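Local structure of kinesin-like protein (5X3E) at residues R85-N90 against F97-V102; T127-G132 against R406-V411. The protein probably converts the energy of ATP hydrolysis into movement along microtubules, as a kinesin-6 motor captured here in its apo state. All blocks are in the same frame, centred on the assembly; numbering follows the deposited sequence.

Contact 1. Residues R85-N90 against F97-V102; sequences RVFSEN and FERTSV. With SO4 (sulfate ion), chain Q.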
loop_
_atom_site.group_PDB
_atom_site.type_symbol
_atom_site.label_atom_id
_atom_site.label_comp_id
_atom_site.label_asym_id
_atom_site.label_seq_id
_atom_site.Cartn_x
_atom_site.Cartn_y
_atom_site.Cartn_z
ATOM N N ARG A 85 -1.349 -6.323 -17.731
ATOM C CA ARG A 85 -2.014 -5.198 -18.374
ATOM C C ARG A 85 -0.991 -4.082 -18.540
ATOM O O ARG A 85 -0.163 -3.865 -17.651
ATOM C CB ARG A 85 -3.214 -4.712 -17.546
ATOM C CG ARG A 85 -3.786 -3.375 -18.006
ATOM C CD ARG A 85 -4.523 -3.499 -19.339
ATOM N NE ARG A 85 -4.937 -2.196 -19.855
ATOM C CZ ARG A 85 -6.071 -1.573 -19.548
ATOM N NH1 ARG A 85 -6.944 -2.126 -18.711
ATOM N NH2 ARG A 85 -6.331 -0.385 -20.081
ATOM N N VAL A 86 -1.036 -3.397 -19.680
ATOM C CA VAL A 86 -0.162 -2.258 -19.944
ATOM C C VAL A 86 -1.035 -1.027 -20.131
ATOM O O VAL A 86 -1.924 -1.016 -20.991
ATOM C CB VAL A 86 0.737 -2.480 -21.172
ATOM C CG1 VAL A 86 1.567 -1.229 -21.446
ATOM C CG2 VAL A 86 1.650 -3.681 -20.963
ATOM N N PHE A 87 -0.798 -0.005 -19.315
ATOM C CA PHE A 87 -1.464 1.280 -19.470
ATOM C C PHE A 87 -0.603 2.220 -20.296
ATOM O O PHE A 87 0.617 2.267 -20.129
ATOM C CB PHE A 87 -1.753 1.923 -18.115
ATOM C CG PHE A 87 -2.589 1.075 -17.202
ATOM C CD1 PHE A 87 -3.967 1.034 -17.348
ATOM C CD2 PHE A 87 -2.002 0.335 -16.189
ATOM C CE1 PHE A 87 -4.740 0.262 -16.510
ATOM C CE2 PHE A 87 -2.770 -0.437 -15.348
ATOM C CZ PHE A 87 -4.141 -0.475 -15.509
ATOM N N SER A 88 -1.249 2.967 -21.191
ATOM C CA SER A 88 -0.593 3.956 -22.028
ATOM C C SER A 88 -0.812 5.350 -21.444
ATOM O O SER A 88 -1.412 5.517 -20.378
ATOM C CB SER A 88 -1.108 3.861 -23.464
ATOM O OG SER A 88 -2.479 4.211 -23.533
ATOM N N GLU A 89 -0.316 6.368 -22.157
ATOM C CA GLU A 89 -0.535 7.748 -21.732
ATOM C C GLU A 89 -2.014 8.114 -21.717
ATOM O O GLU A 89 -2.430 9.000 -20.962
ATOM C CB GLU A 89 0.212 8.709 -22.655
ATOM C CG GLU A 89 1.640 8.308 -22.973
ATOM C CD GLU A 89 2.291 9.263 -23.957
ATOM O OE1 GLU A 89 3.479 9.062 -24.290
ATOM O OE2 GLU A 89 1.612 10.220 -24.392
ATOM N N ASN A 90 -2.822 7.443 -22.533
ATOM C CA ASN A 90 -4.230 7.796 -22.623
ATOM C C ASN A 90 -5.038 7.267 -21.445
ATOM O O ASN A 90 -6.076 7.845 -21.103
ATOM C CB ASN A 90 -4.800 7.282 -23.941
ATOM C CG ASN A 90 -4.017 7.778 -25.139
ATOM O OD1 ASN A 90 -3.364 6.998 -25.836
ATOM N ND2 ASN A 90 -4.076 9.082 -25.385
ATOM N N PHE A 97 -7.241 3.056 -11.529
ATOM C CA PHE A 97 -7.787 2.713 -10.217
ATOM C C PHE A 97 -8.697 1.487 -10.283
ATOM O O PHE A 97 -8.588 0.579 -9.450
ATOM C CB PHE A 97 -8.540 3.913 -9.644
ATOM C CG PHE A 97 -9.369 3.585 -8.444
ATOM C CD1 PHE A 97 -8.765 3.249 -7.242
ATOM C CD2 PHE A 97 -10.752 3.606 -8.514
ATOM C CE1 PHE A 97 -9.528 2.942 -6.128
ATOM C CE2 PHE A 97 -11.520 3.303 -7.407
ATOM C CZ PHE A 97 -10.908 2.972 -6.212
ATOM N N GLU A 98 -9.607 1.442 -11.258
ATOM C CA GLU A 98 -10.512 0.298 -11.351
ATOM C C GLU A 98 -9.761 -0.990 -11.672
ATOM O O GLU A 98 -10.094 -2.057 -11.148
ATOM C CB GLU A 98 -11.596 0.554 -12.396
ATOM C CG GLU A 98 -12.463 1.764 -12.108
ATOM C CD GLU A 98 -13.666 1.830 -13.023
ATOM O OE1 GLU A 98 -14.069 0.764 -13.540
ATOM O OE2 GLU A 98 -14.202 2.940 -13.227
ATOM N N ARG A 99 -8.763 -0.914 -12.549
ATOM C CA ARG A 99 -8.016 -2.092 -12.974
ATOM C C ARG A 99 -6.977 -2.530 -11.945
ATOM O O ARG A 99 -6.530 -3.683 -11.974
ATOM C CB ARG A 99 -7.366 -1.797 -14.333
ATOM C CG ARG A 99 -6.642 -2.960 -14.989
ATOM C CD ARG A 99 -7.467 -4.221 -14.960
ATOM N NE ARG A 99 -6.728 -5.360 -15.493
ATOM C CZ ARG A 99 -5.828 -6.055 -14.804
ATOM N NH1 ARG A 99 -5.545 -5.722 -13.551
ATOM N NH2 ARG A 99 -5.207 -7.083 -15.369
ATOM N N THR A 100 -6.618 -1.648 -11.017
ATOM C CA THR A 100 -5.533 -1.862 -10.073
ATOM C C THR A 100 -5.998 -2.070 -8.637
ATOM O O THR A 100 -5.354 -2.819 -7.897
ATOM C CB THR A 100 -4.560 -0.671 -10.155
ATOM O OG1 THR A 100 -3.730 -0.816 -11.314
ATOM C CG2 THR A 100 -3.693 -0.557 -8.970
ATOM N N SER A 101 -7.125 -1.471 -8.233
ATOM C CA SER A 101 -7.493 -1.411 -6.824
ATOM C C SER A 101 -8.859 -1.992 -6.472
ATOM O O SER A 101 -9.057 -2.368 -5.311
ATOM C CB SER A 101 -7.458 0.043 -6.333
ATOM O OG SER A 101 -6.226 0.650 -6.664
ATOM N N VAL A 102 -9.797 -2.084 -7.418
ATOM C CA VAL A 102 -11.164 -2.456 -7.057
ATOM C C VAL A 102 -11.207 -3.885 -6.530
ATOM O O VAL A 102 -11.911 -4.181 -5.555
ATOM C CB VAL A 102 -12.119 -2.248 -8.252
ATOM C CG1 VAL A 102 -13.415 -3.027 -8.063
ATOM C CG2 VAL A 102 -12.432 -0.773 -8.419
HETATM S S SO4 Q . -8.515 -5.509 -18.834
HETATM O O1 SO4 Q . -8.104 -4.190 -18.352
HETATM O O2 SO4 Q . -8.918 -5.409 -20.235
HETATM O O3 SO4 Q . -7.407 -6.455 -18.704
HETATM O O4 SO4 Q . -9.649 -5.981 -18.044
#
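A beta-alpha-beta crossover begins here: F87, on the short strand 86-87 at the margin of the central sheet, meets R99 of helix 93-109, the helix that leads on to the parallel strand 114-119. The ring of F87 points its CZ at the aliphatic root of the arginine, 3.6 Å from R99 CG, and the ring is met at its rim. A bend at the second torsion (chi2 47°) turns the rest of R99 off toward R85, whose CB lies over one face of the guanidinium, 3.8 Å from R99 NH2. The two guanidinium planes stand 69° apart. Arginine suits this place because its methylenes pack on a buried ring while its charged end reaches a salt bridge with E37 of strand 37-42. Cutting R99 back to an alanine would remove CG from the rim of F87 and is likely to leave E37 without one of its charged mates. R99 NE also makes a long, weak but nearly straight hydrogen bond to sulfate O3 (3.5 Å, 176°); the place of R85's end beside this ion is doubtful. The weak bond is consistent with some leftover positive charge here, although E37 probably answers much of R99's.

Contact 2. Residues T127-G132 against R406-V411; sequences TYTMTG and RMVICV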
loop_
_atom_site.group_PDB
_atom_site.type_symbol
_atom_site.label_atom_id
_atom_site.label_comp_id
_atom_site.label_asym_id
_atom_site.label_seq_id
_atom_site.Cartn_x
_atom_site.Cartn_y
_atom_site.Cartn_z
ATOM N N THR A 127 4.623 8.501 -8.086
ATOM C CA THR A 127 3.851 9.286 -7.121
ATOM C C THR A 127 2.542 9.778 -7.741
ATOM O O THR A 127 1.504 9.826 -7.063
ATOM C CB THR A 127 4.683 10.476 -6.618
ATOM O OG1 THR A 127 5.797 9.981 -5.853
ATOM C CG2 THR A 127 3.845 11.416 -5.748
ATOM N N TYR A 128 2.551 10.124 -9.030
ATOM C CA TYR A 128 1.310 10.514 -9.705
ATOM C C TYR A 128 0.303 9.370 -9.685
ATOM O O TYR A 128 -0.884 9.583 -9.421
ATOM C CB TYR A 128 1.595 10.955 -11.136
ATOM C CG TYR A 128 0.350 11.233 -11.961
ATOM C CD1 TYR A 128 -0.390 12.397 -11.782
ATOM C CD2 TYR A 128 -0.076 10.327 -12.926
ATOM C CE1 TYR A 128 -1.520 12.641 -12.540
ATOM C CE2 TYR A 128 -1.198 10.564 -13.677
ATOM C CZ TYR A 128 -1.915 11.721 -13.485
ATOM O OH TYR A 128 -3.035 11.947 -14.247
ATOM N N THR A 129 0.765 8.149 -9.962
ATOM C CA THR A 129 -0.115 6.987 -9.922
ATOM C C THR A 129 -0.682 6.770 -8.524
ATOM O O THR A 129 -1.881 6.511 -8.366
ATOM C CB THR A 129 0.650 5.753 -10.384
ATOM O OG1 THR A 129 1.030 5.917 -11.758
ATOM C CG2 THR A 129 -0.189 4.498 -10.221
ATOM N N MET A 130 0.159 6.904 -7.495
ATOM C CA MET A 130 -0.246 6.561 -6.135
ATOM C C MET A 130 -1.108 7.650 -5.509
ATOM O O MET A 130 -2.168 7.362 -4.940
ATOM C CB MET A 130 0.985 6.299 -5.266
ATOM C CG MET A 130 0.636 5.928 -3.833
ATOM S SD MET A 130 -0.096 4.287 -3.698
ATOM C CE MET A 130 1.379 3.266 -3.780
ATOM N N THR A 131 -0.670 8.903 -5.603
ATOM C CA THR A 131 -1.354 10.013 -4.947
ATOM C C THR A 131 -1.835 11.073 -5.926
ATOM O O THR A 131 -3.027 11.395 -5.946
ATOM C CB THR A 131 -0.408 10.638 -3.911
ATOM O OG1 THR A 131 -0.007 9.636 -2.971
ATOM C CG2 THR A 131 -1.087 11.777 -3.174
ATOM N N GLY A 132 -0.933 11.636 -6.728
ATOM C CA GLY A 132 -1.323 12.641 -7.700
ATOM C C GLY A 132 -1.691 13.957 -7.035
ATOM O O GLY A 132 -1.219 14.292 -5.938
ATOM N N ARG A 406 -0.341 -6.995 -6.029
ATOM C CA ARG A 406 -0.289 -6.400 -7.360
ATOM C C ARG A 406 0.824 -5.364 -7.392
ATOM O O ARG A 406 0.877 -4.476 -6.534
ATOM C CB ARG A 406 -1.626 -5.754 -7.759
ATOM C CG ARG A 406 -1.556 -5.000 -9.085
ATOM C CD ARG A 406 -2.932 -4.689 -9.689
ATOM N NE ARG A 406 -3.707 -5.891 -9.996
ATOM C CZ ARG A 406 -4.825 -6.242 -9.368
ATOM N NH1 ARG A 406 -5.316 -5.478 -8.401
ATOM N NH2 ARG A 406 -5.462 -7.354 -9.710
ATOM N N MET A 407 1.689 -5.461 -8.395
ATOM C CA MET A 407 2.774 -4.510 -8.577
ATOM C C MET A 407 2.509 -3.667 -9.817
ATOM O O MET A 407 2.170 -4.197 -10.883
ATOM C CB MET A 407 4.122 -5.227 -8.697
ATOM C CG MET A 407 5.291 -4.281 -8.923
ATOM S SD MET A 407 6.806 -4.837 -8.117
ATOM C CE MET A 407 6.602 -6.610 -8.243
ATOM N N VAL A 408 2.647 -2.357 -9.663
ATOM C CA VAL A 408 2.461 -1.399 -10.744
ATOM C C VAL A 408 3.834 -0.852 -11.108
ATOM O O VAL A 408 4.414 -0.056 -10.357
ATOM C CB VAL A 408 1.501 -0.272 -10.347
ATOM C CG1 VAL A 408 1.353 0.714 -11.488
ATOM C CG2 VAL A 408 0.154 -0.847 -9.943
ATOM N N ILE A 409 4.367 -1.290 -12.244
ATOM C CA ILE A 409 5.651 -0.812 -12.743
ATOM C C ILE A 409 5.405 0.462 -13.539
ATOM O O ILE A 409 4.818 0.425 -14.621
ATOM C CB ILE A 409 6.355 -1.869 -13.602
ATOM C CG1 ILE A 409 6.510 -3.172 -12.825
ATOM C CG2 ILE A 409 7.714 -1.364 -14.058
ATOM C CD1 ILE A 409 7.374 -3.040 -11.608
ATOM N N CYS A 410 5.851 1.593 -13.004
ATOM C CA CYS A 410 5.792 2.861 -13.717
ATOM C C CYS A 410 7.096 3.058 -14.480
ATOM O O CYS A 410 8.181 2.946 -13.899
ATOM C CB CYS A 410 5.565 4.012 -12.734
ATOM S SG CYS A 410 3.986 3.916 -11.839
ATOM N N VAL A 411 6.999 3.366 -15.771
ATOM C CA VAL A 411 8.184 3.539 -16.607
ATOM C C VAL A 411 8.021 4.783 -17.469
ATOM O O VAL A 411 6.916 5.106 -17.916
ATOM C CB VAL A 411 8.466 2.306 -17.492
ATOM C CG1 VAL A 411 8.923 1.120 -16.651
ATOM C CG2 VAL A 411 7.249 1.948 -18.292
#
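T129, on the sheet-facing side of helix 126-130, stands over C410 and V408 of strand 404-411, and its two branches part, the hydroxyl toward C410 and the methyl toward V408. CB is aimed at the strand and lies 4.1 Å from C410 SG. From there the hydroxyl branch reaches closer, with OG1 3.6 Å from the same SG, a distance of packing between two small, mildly polar groups. The first torsion of T129 (chi1 -64°) sets OG1 beside its own backbone N, where it can donate back to the carbonyl of G125, one turn earlier in the chain; the same oxygen accepts from R41 NH1 of strand 37-42. A buried hydroxyl is thus satisfied twice. The methyl branch, CG2, goes the other way and rests at 4.3 Å from V408 CG1. Threonine fits because it offers one polar and one apolar branch, and cysteine and valine present compact side chains that let the helix come close to the strand. Past T129 the helix ends: T127 O takes both T131 N (2.8 Å) and G132 N (3.1 Å), and G132 adopts a positive phi, which glycine does readily. T127 closes a sequence matching the Walker A motif; the seating of the helix after a P-loop on the parallel central sheet is part of the core of P-loop NTPases, kinesin motors among them.

Both contacts seat a helix on the same central sheet, but contact 1 sits at its margin, partly buried, whereas contact 2 is wholly buried nearer the centre of the chain. Strand 37-42 runs between strands 86-87 and 404-411 and serves both: its E37 takes salt bridges from R99 and R406. The two sites also meet directly, through a probable hydrogen bond from R406 NH1 to T100 O (2.7 Å) and through T100 CG2 packed on V408 CG2. Chemistry follows place among the residues that touch: arginine chains gather on F87 at the partly buried margin, small T129, C410 and V408 in the interior. Buried R406 is paid for by its acid partners, E37 and D103.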